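Local coordinates for delta-1-pyrroline-5-carboxylate dehydrogenase, mitochondrial (Mus musculus, PDB 4E3X), which oxidises L-glutamate gamma-semialdehyde to L-glutamate with NAD+, the second step in the breakdown of proline to glutamate in mitochondria, at residues H89-F94 with T147-G152; S389-I392 with A396-R399. One frame throughout, in Å; residues are numbered along the deposited sequence.

Contact 1: H89-F94 with T147-G152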
ATOM      1  N   HIS B  89     -42.655   1.866  -5.418  1.00 13.56           N
ATOM      2  CA  HIS B  89     -42.106   0.881  -6.347  1.00 12.09           C
ATOM      3  C   HIS B  89     -40.949   0.129  -5.690  1.00 11.75           C
ATOM      4  O   HIS B  89     -39.878   0.684  -5.471  1.00 11.86           O
ATOM      5  CB  HIS B  89     -41.643   1.567  -7.646  1.00 12.22           C
ATOM      6  CG  HIS B  89     -41.125   0.626  -8.696  1.00 11.04           C
ATOM      7  ND1 HIS B  89     -40.463   1.073  -9.821  1.00 10.80           N
ATOM      8  CD2 HIS B  89     -41.179  -0.726  -8.804  1.00 11.57           C
ATOM      9  CE1 HIS B  89     -40.125   0.038 -10.572  1.00 11.34           C
ATOM     10  NE2 HIS B  89     -40.542  -1.065  -9.973  1.00 11.69           N
ATOM     11  N   LYS B  90     -41.176  -1.137  -5.371  1.00 10.72           N
ATOM     12  CA  LYS B  90     -40.106  -2.001  -4.906  1.00 10.06           C
ATOM     13  C   LYS B  90     -39.407  -2.550  -6.137  1.00  8.74           C
ATOM     14  O   LYS B  90     -39.960  -3.394  -6.841  1.00 10.11           O
ATOM     15  CB  LYS B  90     -40.677  -3.139  -4.064  1.00 12.12           C
ATOM     16  CG  LYS B  90     -41.299  -2.669  -2.762  1.00 14.26           C
ATOM     17  CD  LYS B  90     -42.088  -3.781  -2.092  1.00 16.65           C
ATOM     18  CE  LYS B  90     -42.546  -3.380  -0.703  1.00 19.21           C
ATOM     19  NZ  LYS B  90     -43.500  -2.242  -0.744  1.00 20.91           N
ATOM     20  N   VAL B  91     -38.204  -2.057  -6.418  1.00  8.66           N
ATOM     21  CA  VAL B  91     -37.521  -2.448  -7.647  1.00  8.39           C
ATOM     22  C   VAL B  91     -36.831  -3.799  -7.525  1.00  8.26           C
ATOM     23  O   VAL B  91     -36.594  -4.483  -8.522  1.00  8.01           O
ATOM     24  CB  VAL B  91     -36.532  -1.363  -8.142  1.00  8.09           C
ATOM     25  CG1 VAL B  91     -37.223  -0.003  -8.192  1.00  9.75           C
ATOM     26  CG2 VAL B  91     -35.282  -1.310  -7.262  1.00  8.20           C
ATOM     27  N   ALA B  92     -36.517  -4.188  -6.296  1.00  7.97           N
ATOM     28  CA  ALA B  92     -35.893  -5.481  -6.060  1.00  8.15           C
ATOM     29  C   ALA B  92     -36.285  -6.014  -4.695  1.00  7.47           C
ATOM     30  O   ALA B  92     -36.488  -5.239  -3.747  1.00  8.94           O
ATOM     31  CB  ALA B  92     -34.365  -5.394  -6.185  1.00  9.24           C
ATOM     32  N   LYS B  93     -36.402  -7.338  -4.622  1.00  7.84           N
ATOM     33  CA  LYS B  93     -36.535  -8.068  -3.372  1.00  8.10           C
ATOM     34  C   LYS B  93     -35.287  -8.917  -3.269  1.00  7.96           C
ATOM     35  O   LYS B  93     -34.983  -9.687  -4.176  1.00 10.03           O
ATOM     36  CB  LYS B  93     -37.771  -8.968  -3.404  1.00 10.54           C
ATOM     37  CG  LYS B  93     -37.959  -9.759  -2.116  1.00 13.55           C
ATOM     38  CD  LYS B  93     -39.292 -10.482  -2.052  1.00 19.12           C
ATOM     39  CE  LYS B  93     -39.314 -11.685  -2.951  1.00 21.47           C
ATOM     40  NZ  LYS B  93     -40.555 -12.492  -2.734  1.00 21.69           N
ATOM     41  N   PHE B  94     -34.541  -8.757  -2.185  1.00  7.17           N
ATOM     42  CA  PHE B  94     -33.298  -9.496  -2.025  1.00  7.70           C
ATOM     43  C   PHE B  94     -33.238 -10.012  -0.601  1.00  7.65           C
ATOM     44  O   PHE B  94     -34.217  -9.908   0.130  1.00  9.18           O
ATOM     45  CB  PHE B  94     -32.073  -8.646  -2.436  1.00  7.75           C
ATOM     46  CG  PHE B  94     -31.824  -7.435  -1.569  1.00  8.13           C
ATOM     47  CD1 PHE B  94     -30.854  -7.474  -0.580  1.00  8.39           C
ATOM     48  CD2 PHE B  94     -32.516  -6.246  -1.775  1.00  8.88           C
ATOM     49  CE1 PHE B  94     -30.596  -6.367   0.210  1.00  8.76           C
ATOM     50  CE2 PHE B  94     -32.267  -5.124  -0.986  1.00  9.37           C
ATOM     51  CZ  PHE B  94     -31.298  -5.185   0.005  1.00  8.89           C
ATOM     52  N   THR B 147     -29.850   1.748 -12.934  1.00  7.36           N
ATOM     53  CA  THR B 147     -29.236   2.772 -12.103  1.00  7.36           C
ATOM     54  C   THR B 147     -30.182   3.978 -11.954  1.00  8.31           C
ATOM     55  O   THR B 147     -30.309   4.567 -10.875  1.00  9.03           O
ATOM     56  CB  THR B 147     -27.869   3.182 -12.691  1.00  7.71           C
ATOM     57  OG1 THR B 147     -27.010   2.029 -12.741  1.00  8.04           O
ATOM     58  CG2 THR B 147     -27.201   4.254 -11.852  1.00  9.65           C
ATOM     59  N   MET B 148     -30.873   4.339 -13.031  1.00  7.92           N
ATOM     60  CA  MET B 148     -31.866   5.414 -12.952  1.00  7.85           C
ATOM     61  C   MET B 148     -33.005   5.065 -12.009  1.00  7.99           C
ATOM     62  O   MET B 148     -33.344   5.832 -11.107  1.00  9.27           O
ATOM     63  CB  MET B 148     -32.435   5.716 -14.339  1.00  8.57           C
ATOM     64  CG  MET B 148     -31.427   6.329 -15.303  1.00  8.89           C
ATOM     65  SD  MET B 148     -32.121   6.666 -16.933  1.00  9.90           S
ATOM     66  CE  MET B 148     -33.359   7.887 -16.512  1.00 10.13           C
ATOM     67  N   VAL B 149     -33.611   3.906 -12.228  1.00  8.27           N
ATOM     68  CA  VAL B 149     -34.806   3.546 -11.480  1.00  9.49           C
ATOM     69  C   VAL B 149     -34.492   3.149 -10.043  1.00  9.20           C
ATOM     70  O   VAL B 149     -35.244   3.474  -9.126  1.00  9.75           O
ATOM     71  CB  VAL B 149     -35.606   2.449 -12.214  1.00 11.15           C
ATOM     72  CG1 VAL B 149     -36.732   1.907 -11.348  1.00 12.79           C
ATOM     73  CG2 VAL B 149     -36.148   2.988 -13.525  1.00 11.57           C
ATOM     74  N   GLY B 150     -33.367   2.468  -9.847  1.00  8.10           N
ATOM     75  CA  GLY B 150     -33.022   1.983  -8.524  1.00  8.14           C
ATOM     76  C   GLY B 150     -32.266   2.979  -7.663  1.00  8.33           C
ATOM     77  O   GLY B 150     -32.407   2.962  -6.442  1.00  8.25           O
ATOM     78  N   GLN B 151     -31.465   3.844  -8.282  1.00  8.32           N
ATOM     79  CA  GLN B 151     -30.662   4.810  -7.530  1.00  7.81           C
ATOM     80  C   GLN B 151     -31.106   6.260  -7.745  1.00  7.60           C
ATOM     81  O   GLN B 151     -30.589   7.164  -7.096  1.00  7.80           O
ATOM     82  CB  GLN B 151     -29.170   4.645  -7.836  1.00  7.56           C
ATOM     83  CG  GLN B 151     -28.553   3.388  -7.250  1.00  8.07           C
ATOM     84  CD  GLN B 151     -27.606   2.719  -8.223  1.00  7.03           C
ATOM     85  OE1 GLN B 151     -28.010   1.867  -9.010  1.00  7.77           O
ATOM     86  NE2 GLN B 151     -26.342   3.117  -8.190  1.00  8.20           N
ATOM     87  N   GLY B 152     -32.070   6.478  -8.640  1.00  7.76           N
ATOM     88  CA  GLY B 152     -32.634   7.805  -8.844  1.00  7.61           C
ATOM     89  C   GLY B 152     -31.811   8.726  -9.727  1.00  7.94           C
ATOM     90  O   GLY B 152     -31.991   9.942  -9.680  1.00  9.79           O
TER

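Contact 2: S389-I392 with A396-R399. With PRO (proline), chain J.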
ATOM      1  N   SER B 389     -33.054  14.248  -9.307  1.00 11.38           N
ATOM      2  CA  SER B 389     -34.256  13.661  -8.732  1.00 11.15           C
ATOM      3  C   SER B 389     -34.140  13.499  -7.220  1.00 10.55           C
ATOM      4  O   SER B 389     -33.290  14.120  -6.574  1.00 10.48           O
ATOM      5  CB  SER B 389     -34.553  12.311  -9.395  1.00 10.98           C
ATOM      6  OG  SER B 389     -35.853  11.844  -9.061  1.00 11.50           O
ATOM      7  N   ALA B 390     -35.017  12.672  -6.666  1.00 10.31           N
ATOM      8  CA  ALA B 390     -35.042  12.390  -5.243  1.00 10.63           C
ATOM      9  C   ALA B 390     -33.706  11.873  -4.732  1.00 10.33           C
ATOM     10  O   ALA B 390     -32.947  11.243  -5.471  1.00 10.86           O
ATOM     11  CB  ALA B 390     -36.112  11.369  -4.966  1.00 10.31           C
ATOM     12  N   VAL B 391     -33.434  12.123  -3.456  1.00  9.98           N
ATOM     13  CA  VAL B 391     -32.290  11.513  -2.791  1.00  9.92           C
ATOM     14  C   VAL B 391     -32.593  10.042  -2.507  1.00  9.25           C
ATOM     15  O   VAL B 391     -33.721   9.578  -2.692  1.00  9.28           O
ATOM     16  CB  VAL B 391     -31.876  12.273  -1.508  1.00 10.50           C
ATOM     17  CG1 VAL B 391     -31.487  13.715  -1.852  1.00 11.17           C
ATOM     18  CG2 VAL B 391     -32.989  12.237  -0.459  1.00 11.55           C
ATOM     19  N   ILE B 392     -31.581   9.305  -2.072  1.00  9.09           N
ATOM     20  CA  ILE B 392     -31.600   7.846  -2.183  1.00  9.28           C
ATOM     21  C   ILE B 392     -32.609   7.102  -1.305  1.00  9.75           C
ATOM     22  O   ILE B 392     -33.215   6.133  -1.755  1.00 10.40           O
ATOM     23  CB  ILE B 392     -30.174   7.263  -1.972  1.00  8.44           C
ATOM     24  CG1 ILE B 392     -30.114   5.771  -2.343  1.00  8.20           C
ATOM     25  CG2 ILE B 392     -29.678   7.515  -0.548  1.00  9.47           C
ATOM     26  CD1 ILE B 392     -30.309   5.487  -3.831  1.00  8.96           C
ATOM     27  N   ALA B 396     -31.393   9.301   4.277  1.00 12.68           N
ATOM     28  CA  ALA B 396     -30.750  10.457   3.664  1.00 12.67           C
ATOM     29  C   ALA B 396     -31.673  11.664   3.747  1.00 12.33           C
ATOM     30  O   ALA B 396     -31.248  12.764   4.103  1.00 13.04           O
ATOM     31  CB  ALA B 396     -30.398  10.161   2.216  1.00 12.04           C
ATOM     32  N   PHE B 397     -32.943  11.444   3.423  1.00 11.72           N
ATOM     33  CA  PHE B 397     -33.948  12.495   3.475  1.00 12.70           C
ATOM     34  C   PHE B 397     -34.027  13.101   4.875  1.00 13.27           C
ATOM     35  O   PHE B 397     -34.012  14.318   5.036  1.00 13.24           O
ATOM     36  CB  PHE B 397     -35.309  11.925   3.062  1.00 13.26           C
ATOM     37  CG  PHE B 397     -36.397  12.962   2.950  1.00 13.74           C
ATOM     38  CD1 PHE B 397     -37.170  13.296   4.053  1.00 14.58           C
ATOM     39  CD2 PHE B 397     -36.658  13.587   1.742  1.00 14.35           C
ATOM     40  CE1 PHE B 397     -38.173  14.243   3.958  1.00 15.68           C
ATOM     41  CE2 PHE B 397     -37.667  14.538   1.637  1.00 15.14           C
ATOM     42  CZ  PHE B 397     -38.425  14.862   2.749  1.00 16.00           C
ATOM     43  N   ALA B 398     -34.107  12.248   5.890  1.00 13.60           N
ATOM     44  CA  ALA B 398     -34.192  12.728   7.269  1.00 14.42           C
ATOM     45  C   ALA B 398     -32.974  13.552   7.686  1.00 14.80           C
ATOM     46  O   ALA B 398     -33.115  14.574   8.363  1.00 15.48           O
ATOM     47  CB  ALA B 398     -34.407  11.568   8.227  1.00 14.90           C
ATOM     48  N   ARG B 399     -31.782  13.108   7.286  1.00 14.84           N
ATOM     49  CA  ARG B 399     -30.556  13.832   7.611  1.00 14.46           C
ATOM     50  C   ARG B 399     -30.544  15.205   6.949  1.00 14.17           C
ATOM     51  O   ARG B 399     -30.245  16.206   7.594  1.00 14.86           O
ATOM     52  CB  ARG B 399     -29.306  13.043   7.201  1.00 14.91           C
ATOM     53  CG  ARG B 399     -27.992  13.793   7.479  1.00 15.67           C
ATOM     54  CD  ARG B 399     -26.751  13.033   7.020  1.00 16.78           C
ATOM     55  NE  ARG B 399     -26.756  12.812   5.579  1.00 17.33           N
ATOM     56  CZ  ARG B 399     -27.049  11.651   5.007  1.00 17.72           C
ATOM     57  NH1 ARG B 399     -27.355  10.597   5.755  1.00 18.54           N
ATOM     58  NH2 ARG B 399     -27.036  11.549   3.688  1.00 17.24           N
TER
HETATM   59  N   PRO J 602     -28.505   6.316   2.899  1.00 19.84           N
HETATM   60  CA  PRO J 602     -28.223   5.734   4.214  1.00 20.82           C
HETATM   61  C   PRO J 602     -27.930   6.811   5.254  1.00 23.33           C
HETATM   62  O   PRO J 602     -28.076   8.006   4.982  1.00 23.48           O
HETATM   63  CB  PRO J 602     -26.977   4.862   3.962  1.00 21.18           C
HETATM   64  CG  PRO J 602     -26.578   5.107   2.515  1.00 20.62           C
HETATM   65  CD  PRO J 602     -27.816   5.579   1.828  1.00 20.17           C
HETATM   66  OXT PRO J 602     -27.559   6.508   6.388  1.00 24.78           O

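Contact 1: H89-F94 with T147-G152
The imidazole ring of His89 is met by Val149 of the helix and by Val91 of its own strand. Val91 CG1 is centred over one face, 3.7 Å above the ring plane. Val149 CG1 comes to the ring obliquely, with His89 CE1 as its nearest atom at 4.0 Å. The His89 and Val149 side chains cross at about a right angle. Val149 CG1 also meets Val91 CG1, at 3.7 Å, so a single methyl of the helix touches both the ring and the valine that covers it. With chi1 at 171°, Val149 sets CG1 opposite its own amide nitrogen and turns this methyl to the strand. Val91 CG2 lies 4.2 Å from Gly150 CA. The contact is apolar. His89 NE2 is held instead by Gln60 O. The contact packs the small four-stranded mixed sheet against the C-terminal end of helix 140-151. Strand 89-95 lies between strands 62-68 and 78-83, and Val91 and Ala92 form a classic beta bulge opposite Gln81. The axes of strand 89-94 and helix 147-151 stand at 94° to each other. Ser83 OG and Gln81 NE2 hydrogen-bond to Val149 O and Gly150 O, and Leu240 of helix 239-251 touches Val91.

Contact 2: S389-I392 with A396-R399
A bound proline sits beside this short turn, approached from both segments. Arg399 NH1 donates a nearly straight hydrogen bond to carboxylate atom O of the proline, 2.8 Å long with an N-H...O angle of 165°. The oxygen lies at the guanidinium edge, near its plane. A bend at chi3 (62°) curls the arginine chain back to the ligand. Arg399 NE hydrogen-bonds to Ile448 O, which helps fix the guanidinium. From the loop, Ile392 CG2 packs on proline CD at 3.6 Å. The same methyl meets Ala396 CB at 3.9 Å, so it is shared between ligand and helix. Val391 CG2 rests on the first turn of helix 394-409, 4.0 Å from Phe397 N, and lies at the edge of the Phe397 ring. Ala396 N is hydrogen-bonded to Asp393 OD1. Phe210, Asp393 and Lys395 complete the pocket, whose ligand is probably cryoprotectant. The Ile392 side chain is about 7 Å from that of Asn211, the probable transition state stabiliser. Replacing Arg399 by alanine would probably leave the proline carboxylate without this charged partner and take one donor from Ile448 O. The proline ring thus meets an aliphatic methyl, while the positive arginine probably favours binding of the negative carboxylate.

Overall arrangement
Contact 1 comes first along the chain. It closes a long, mainly helical excursion, from strand 89-95 through helices 99-118 and 121-136 to the end of helix 140-151. Contact 2 opens much later and closes a tight turn, from the loop after helix 361-372 into helix 394-409. The two are in series; neither nests in nor crosses the other. Their centres are 14 Å apart, and they touch. Gly152 O packs on Ser389 CB at 3.5 Å, and Gln151 O on Ile392 CD1 at 3.7 Å. The end of helix 140-151 therefore joins the small sheet of strand 89-95 to the loop beside the proline bound by Arg399.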